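Local coordinates for phosphoribosylaminoimidazole carboxylase (Bombyx mori, PDB 4JA0), which probably catalyses two steps of de novo purine biosynthesis, the carboxylation of aminoimidazole ribonucleotide and the SAICAR synthetase reaction that follows, at residues Val269-Gly274 against Ile327-Arg332; Pro276-His281 against Cys351-Asp356. One frame throughout, in Å; residues are numbered along the deposited sequence.

Interaction 1: Val269-Gly274 against Ile327-Arg332; sequences VVVFMG and IAVAGR. With SO4 (sulfate ion), chain G.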
loop_
_atom_site.group_PDB
_atom_site.type_symbol
_atom_site.label_atom_id
_atom_site.label_comp_id
_atom_site.label_asym_id
_atom_site.label_seq_id
_atom_site.Cartn_x
_atom_site.Cartn_y
_atom_site.Cartn_z
ATOM N N VAL A 269 -12.341 8.517 -33.007
ATOM C CA VAL A 269 -11.754 8.087 -31.750
ATOM C C VAL A 269 -10.621 7.148 -32.135
ATOM O O VAL A 269 -10.834 6.159 -32.851
ATOM C CB VAL A 269 -12.787 7.347 -30.855
ATOM C CG1 VAL A 269 -12.106 6.608 -29.747
ATOM C CG2 VAL A 269 -13.786 8.313 -30.297
ATOM N N VAL A 270 -9.406 7.491 -31.732
ATOM C CA VAL A 270 -8.259 6.639 -32.027
ATOM C C VAL A 270 -7.729 6.017 -30.738
ATOM O O VAL A 270 -7.411 6.734 -29.781
ATOM C CB VAL A 270 -7.135 7.421 -32.738
ATOM C CG1 VAL A 270 -6.045 6.474 -33.184
ATOM C CG2 VAL A 270 -7.694 8.167 -33.929
ATOM N N VAL A 271 -7.639 4.690 -30.706
ATOM C CA VAL A 271 -7.044 4.013 -29.566
ATOM C C VAL A 271 -5.621 3.576 -29.896
ATOM O O VAL A 271 -5.422 2.732 -30.759
ATOM C CB VAL A 271 -7.866 2.786 -29.162
ATOM C CG1 VAL A 271 -7.344 2.225 -27.857
ATOM C CG2 VAL A 271 -9.327 3.162 -29.002
ATOM N N PHE A 272 -4.626 4.139 -29.218
ATOM C CA PHE A 272 -3.249 3.667 -29.386
ATOM C C PHE A 272 -2.945 2.636 -28.314
ATOM O O PHE A 272 -3.043 2.948 -27.119
ATOM C CB PHE A 272 -2.239 4.806 -29.215
ATOM C CG PHE A 272 -2.164 5.753 -30.372
ATOM C CD1 PHE A 272 -2.756 5.455 -31.585
ATOM C CD2 PHE A 272 -1.471 6.945 -30.245
ATOM C CE1 PHE A 272 -2.669 6.347 -32.649
ATOM C CE2 PHE A 272 -1.389 7.837 -31.297
ATOM C CZ PHE A 272 -1.987 7.539 -32.499
ATOM N N MET A 273 -2.579 1.420 -28.712
ATOM C CA MET A 273 -2.078 0.455 -27.739
ATOM C C MET A 273 -0.564 0.302 -27.926
ATOM O O MET A 273 -0.070 0.236 -29.060
ATOM C CB MET A 273 -2.786 -0.891 -27.875
ATOM C CG MET A 273 -2.630 -1.451 -29.241
ATOM S SD MET A 273 -3.931 -2.541 -29.807
ATOM C CE MET A 273 -3.393 -4.024 -29.010
ATOM N N GLY A 274 0.169 0.253 -26.813
ATOM C CA GLY A 274 1.624 0.143 -26.841
ATOM C C GLY A 274 2.158 -1.215 -27.267
ATOM O O GLY A 274 3.316 -1.344 -27.666
ATOM N N ILE A 327 -7.439 7.554 -27.262
ATOM C CA ILE A 327 -7.438 6.684 -26.091
ATOM C C ILE A 327 -6.118 5.942 -26.013
ATOM O O ILE A 327 -5.714 5.293 -26.987
ATOM C CB ILE A 327 -8.622 5.698 -26.116
ATOM C CG1 ILE A 327 -9.936 6.491 -25.966
ATOM C CG2 ILE A 327 -8.468 4.622 -25.019
ATOM C CD1 ILE A 327 -11.177 5.671 -26.183
ATOM N N ALA A 328 -5.438 6.086 -24.868
ATOM C CA ALA A 328 -4.126 5.460 -24.659
ATOM C C ALA A 328 -4.194 4.225 -23.786
ATOM O O ALA A 328 -4.500 4.310 -22.583
ATOM C CB ALA A 328 -3.132 6.465 -24.075
ATOM N N VAL A 329 -3.852 3.093 -24.399
ATOM C CA VAL A 329 -3.832 1.795 -23.727
ATOM C C VAL A 329 -2.410 1.233 -23.609
ATOM O O VAL A 329 -1.846 0.714 -24.571
ATOM C CB VAL A 329 -4.724 0.785 -24.472
ATOM C CG1 VAL A 329 -4.698 -0.574 -23.781
ATOM C CG2 VAL A 329 -6.138 1.301 -24.564
ATOM N N ALA A 330 -1.834 1.330 -22.423
ATOM C CA ALA A 330 -0.470 0.844 -22.216
ATOM C C ALA A 330 -0.333 0.173 -20.855
ATOM O O ALA A 330 -0.559 0.802 -19.817
ATOM C CB ALA A 330 0.539 1.978 -22.361
ATOM N N GLY A 331 0.021 -1.107 -20.859
ATOM C CA GLY A 331 0.276 -1.817 -19.618
ATOM C C GLY A 331 1.566 -1.346 -18.957
ATOM O O GLY A 331 2.279 -0.490 -19.509
ATOM N N ARG A 332 1.845 -1.871 -17.765
ATOM C CA ARG A 332 3.011 -1.466 -16.989
ATOM C C ARG A 332 3.104 0.055 -16.857
ATOM O O ARG A 332 2.088 0.740 -16.757
ATOM C CB ARG A 332 4.301 -2.042 -17.579
ATOM C CG ARG A 332 4.410 -3.578 -17.535
ATOM C CD ARG A 332 5.695 -4.043 -18.199
ATOM N NE ARG A 332 5.853 -5.498 -18.235
ATOM C CZ ARG A 332 6.975 -6.117 -18.602
ATOM N NH1 ARG A 332 8.042 -5.407 -18.975
ATOM N NH2 ARG A 332 7.028 -7.445 -18.601
HETATM S S SO4 G . 3.562 -7.994 -16.655
HETATM O O1 SO4 G . 2.303 -8.215 -15.944
HETATM O O2 SO4 G . 4.114 -9.273 -17.111
HETATM O O3 SO4 G . 3.356 -7.138 -17.828
HETATM O O4 SO4 G . 4.475 -7.348 -15.708
#

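Interaction 2: Pro276-His281 against Cys351-Asp356; sequences PADQEH and CPPPSD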
loop_
_atom_site.group_PDB
_atom_site.type_symbol
_atom_site.label_atom_id
_atom_site.label_comp_id
_atom_site.label_asym_id
_atom_site.label_seq_id
_atom_site.Cartn_x
_atom_site.Cartn_y
_atom_site.Cartn_z
ATOM N N PRO A 276 0.634 -5.185 -29.146
ATOM C CA PRO A 276 -0.470 -5.990 -29.699
ATOM C C PRO A 276 -1.117 -6.950 -28.685
ATOM O O PRO A 276 -2.185 -7.491 -28.960
ATOM C CB PRO A 276 0.199 -6.785 -30.832
ATOM C CG PRO A 276 1.673 -6.718 -30.547
ATOM C CD PRO A 276 1.900 -5.398 -29.873
ATOM N N ALA A 277 -0.496 -7.167 -27.532
ATOM C CA ALA A 277 -1.123 -8.041 -26.553
ATOM C C ALA A 277 -2.385 -7.386 -25.965
ATOM O O ALA A 277 -3.273 -8.075 -25.457
ATOM C CB ALA A 277 -0.139 -8.419 -25.453
ATOM N N ASP A 278 -2.474 -6.061 -26.060
ATOM C CA ASP A 278 -3.589 -5.323 -25.474
ATOM C C ASP A 278 -4.840 -5.317 -26.372
ATOM O O ASP A 278 -5.747 -4.502 -26.205
ATOM C CB ASP A 278 -3.139 -3.876 -25.184
ATOM C CG ASP A 278 -1.980 -3.793 -24.171
ATOM O OD1 ASP A 278 -1.870 -4.687 -23.292
ATOM O OD2 ASP A 278 -1.178 -2.824 -24.267
ATOM N N GLN A 279 -4.901 -6.269 -27.290
ATOM C CA GLN A 279 -5.872 -6.269 -28.382
ATOM C C GLN A 279 -7.327 -6.428 -27.945
ATOM O O GLN A 279 -8.180 -5.578 -28.250
ATOM C CB GLN A 279 -5.448 -7.354 -29.385
ATOM C CG GLN A 279 -6.342 -7.617 -30.586
ATOM C CD GLN A 279 -6.659 -6.383 -31.362
ATOM O OE1 GLN A 279 -6.028 -5.342 -31.195
ATOM N NE2 GLN A 279 -7.646 -6.488 -32.241
ATOM N N GLU A 280 -7.594 -7.506 -27.214
ATOM C CA GLU A 280 -8.921 -7.794 -26.697
ATOM C C GLU A 280 -9.452 -6.619 -25.866
ATOM O O GLU A 280 -10.640 -6.257 -25.971
ATOM C CB GLU A 280 -8.870 -9.062 -25.847
ATOM C CG GLU A 280 -8.948 -10.376 -26.623
ATOM C CD GLU A 280 -9.554 -11.500 -25.786
ATOM O OE1 GLU A 280 -9.791 -11.282 -24.572
ATOM O OE2 GLU A 280 -9.787 -12.599 -26.337
ATOM N N HIS A 281 -8.566 -6.010 -25.070
ATOM C CA HIS A 281 -8.945 -4.860 -24.247
ATOM C C HIS A 281 -9.427 -3.729 -25.147
ATOM O O HIS A 281 -10.460 -3.132 -24.896
ATOM C CB HIS A 281 -7.762 -4.392 -23.397
ATOM C CG HIS A 281 -8.017 -3.128 -22.634
ATOM N ND1 HIS A 281 -8.747 -3.092 -21.467
ATOM C CD2 HIS A 281 -7.649 -1.849 -22.881
ATOM C CE1 HIS A 281 -8.806 -1.849 -21.020
ATOM N NE2 HIS A 281 -8.147 -1.075 -21.862
ATOM N N CYS A 351 -6.581 4.402 -20.649
ATOM C CA CYS A 351 -7.294 3.223 -20.203
ATOM C C CYS A 351 -6.354 2.027 -20.122
ATOM O O CYS A 351 -6.234 1.243 -21.054
ATOM C CB CYS A 351 -8.491 2.941 -21.133
ATOM S SG CYS A 351 -9.587 1.613 -20.547
ATOM N N PRO A 352 -5.661 1.898 -18.994
ATOM C CA PRO A 352 -4.769 0.749 -18.836
ATOM C C PRO A 352 -5.593 -0.523 -18.888
ATOM O O PRO A 352 -6.762 -0.513 -18.500
ATOM C CB PRO A 352 -4.192 0.946 -17.443
ATOM C CG PRO A 352 -4.343 2.410 -17.176
ATOM C CD PRO A 352 -5.614 2.804 -17.838
ATOM N N PRO A 353 -5.016 -1.590 -19.439
ATOM C CA PRO A 353 -5.686 -2.893 -19.473
ATOM C C PRO A 353 -5.671 -3.485 -18.080
ATOM O O PRO A 353 -4.900 -3.007 -17.242
ATOM C CB PRO A 353 -4.826 -3.710 -20.447
ATOM C CG PRO A 353 -3.478 -3.026 -20.470
ATOM C CD PRO A 353 -3.733 -1.577 -20.171
ATOM N N PRO A 354 -6.528 -4.484 -17.815
ATOM C CA PRO A 354 -6.612 -5.117 -16.496
ATOM C C PRO A 354 -5.335 -5.901 -16.165
ATOM O O PRO A 354 -4.707 -6.494 -17.046
ATOM C CB PRO A 354 -7.763 -6.096 -16.655
ATOM C CG PRO A 354 -8.448 -5.715 -17.866
ATOM C CD PRO A 354 -7.447 -5.126 -18.762
ATOM N N SER A 355 -4.970 -5.907 -14.891
ATOM C CA SER A 355 -3.699 -6.457 -14.451
ATOM C C SER A 355 -3.672 -6.455 -12.939
ATOM O O SER A 355 -4.282 -5.608 -12.298
ATOM C CB SER A 355 -2.545 -5.608 -14.995
ATOM O OG SER A 355 -1.359 -5.836 -14.257
ATOM N N ASP A 356 -2.936 -7.386 -12.359
ATOM C CA ASP A 356 -2.787 -7.398 -10.914
ATOM C C ASP A 356 -2.000 -6.162 -10.507
ATOM O O ASP A 356 -2.268 -5.544 -9.471
ATOM C CB ASP A 356 -2.066 -8.674 -10.506
ATOM C CG ASP A 356 -2.926 -9.906 -10.723
ATOM O OD1 ASP A 356 -4.171 -9.780 -10.640
ATOM O OD2 ASP A 356 -2.370 -10.982 -11.023
#

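Interaction 1: Val269-Gly274 against Ile327-Arg332
Phe272 and Ile327 show how neighbouring parallel strands share their backbone bonds: Phe272 N donates to Ile327 O at 2.7 Å, while Ile327 N reaches back to Val270 O, a nearly straight bond with 170° at the hydrogen. One step on, Val329 N binds Phe272 O at 2.8 Å, and Gly274 N, just past the end of its strand, closes the series on Val329 O. The CA atoms of Val271 and Met273 add C-H...O contacts to the carbonyls of Ile327 and Val329.

On the sheet face that carries Val271, Ile327 and Val329, the branched side chains pack across the strands. Val271 CG1, swung opposite the backbone N (chi1 -172°), lies 3.6 Å from Val329 CG2 and also meets Ile327 CG2; farther back, Ile327 CD1 reaches Val269 CG1 at 3.8 Å. Helix 279-291 covers this face, with Ile285 against Ile327, whereas Phe272 turns to the other face and packs on Ile313 and Met314 of helix 307-317.

Beyond the strand, Arg332 extends from CG to NE and binds a sulfate, probably from the crystallisation liquor, through NE, 3.0 Å from O3. Its NH1 bonds to Val368 O of a second subunit, and Tyr379 of a third gives a cation-pi contact. A leucine here would probably deprive the sulfate and that carbonyl of this donor and lose the cation-pi contact.

Parallel strands with helices on both faces, in the order 2-1-3-4-5, form the flavodoxin-like three-layer alpha/beta/alpha core of the PurE-type AIR carboxylase domain, with Arg332 in a loop after the third strand.

Interaction 2: Pro276-His281 against Cys351-Asp356
His281 lays one face of its imidazole over Pro353, whose CA sits 3.7 Å from the ring centroid and only 12° off the normal, a CH-pi contact. With CG anti to the backbone N (chi1 174°), the ring leaves the first turn of the helix and reaches the loop. Pro353 CB adds a contact to His281 CG at 3.9 Å, and Pro354 CD approaches ND1 obliquely. At the helix start Asp278, in the N-cap position, sets OD1 in van der Waals contact with Pro353 CG, 3.6 Å away.

Both segments follow parallel strands of the AIR carboxylase domain: the first helical turn after strand 267-273 meets the proline-rich loop after strand 348-350, across the C-terminal end of strand 323-329. Val329 of that intervening strand touches His281, Asp278 and Pro353.

The polar part gathers at NE2. From there the ring gives a weak, bent hydrogen bond to Cys351 O, 3.1 Å away with 132° at the hydrogen. The thiol sulfur of Cys351 stands at the ring edge, 4.3 Å from the centroid, in a sulfur-aromatic contact.

In the fold
Interaction 1 joins two adjacent strands deep in the sheet, and its bonds are mostly backbone to backbone, with aliphatic side chains packed on the sheet face; interaction 2 is only partly buried and relies on a histidine ring set among prolines, with one weak hydrogen bond. The centres of interaction 1 and interaction 2 lie about 9 Å apart, and the two adjoin. Strand 267-273 leads into helix 279-291, and Val329, which belongs to interaction 1, also borders interaction 2. A probable hydrogen bond from Cys351 N to Ala328 O joins the second segments of the two. Both also touch a third subunit, where Leu420 of that chain meets Met273 and Gln279.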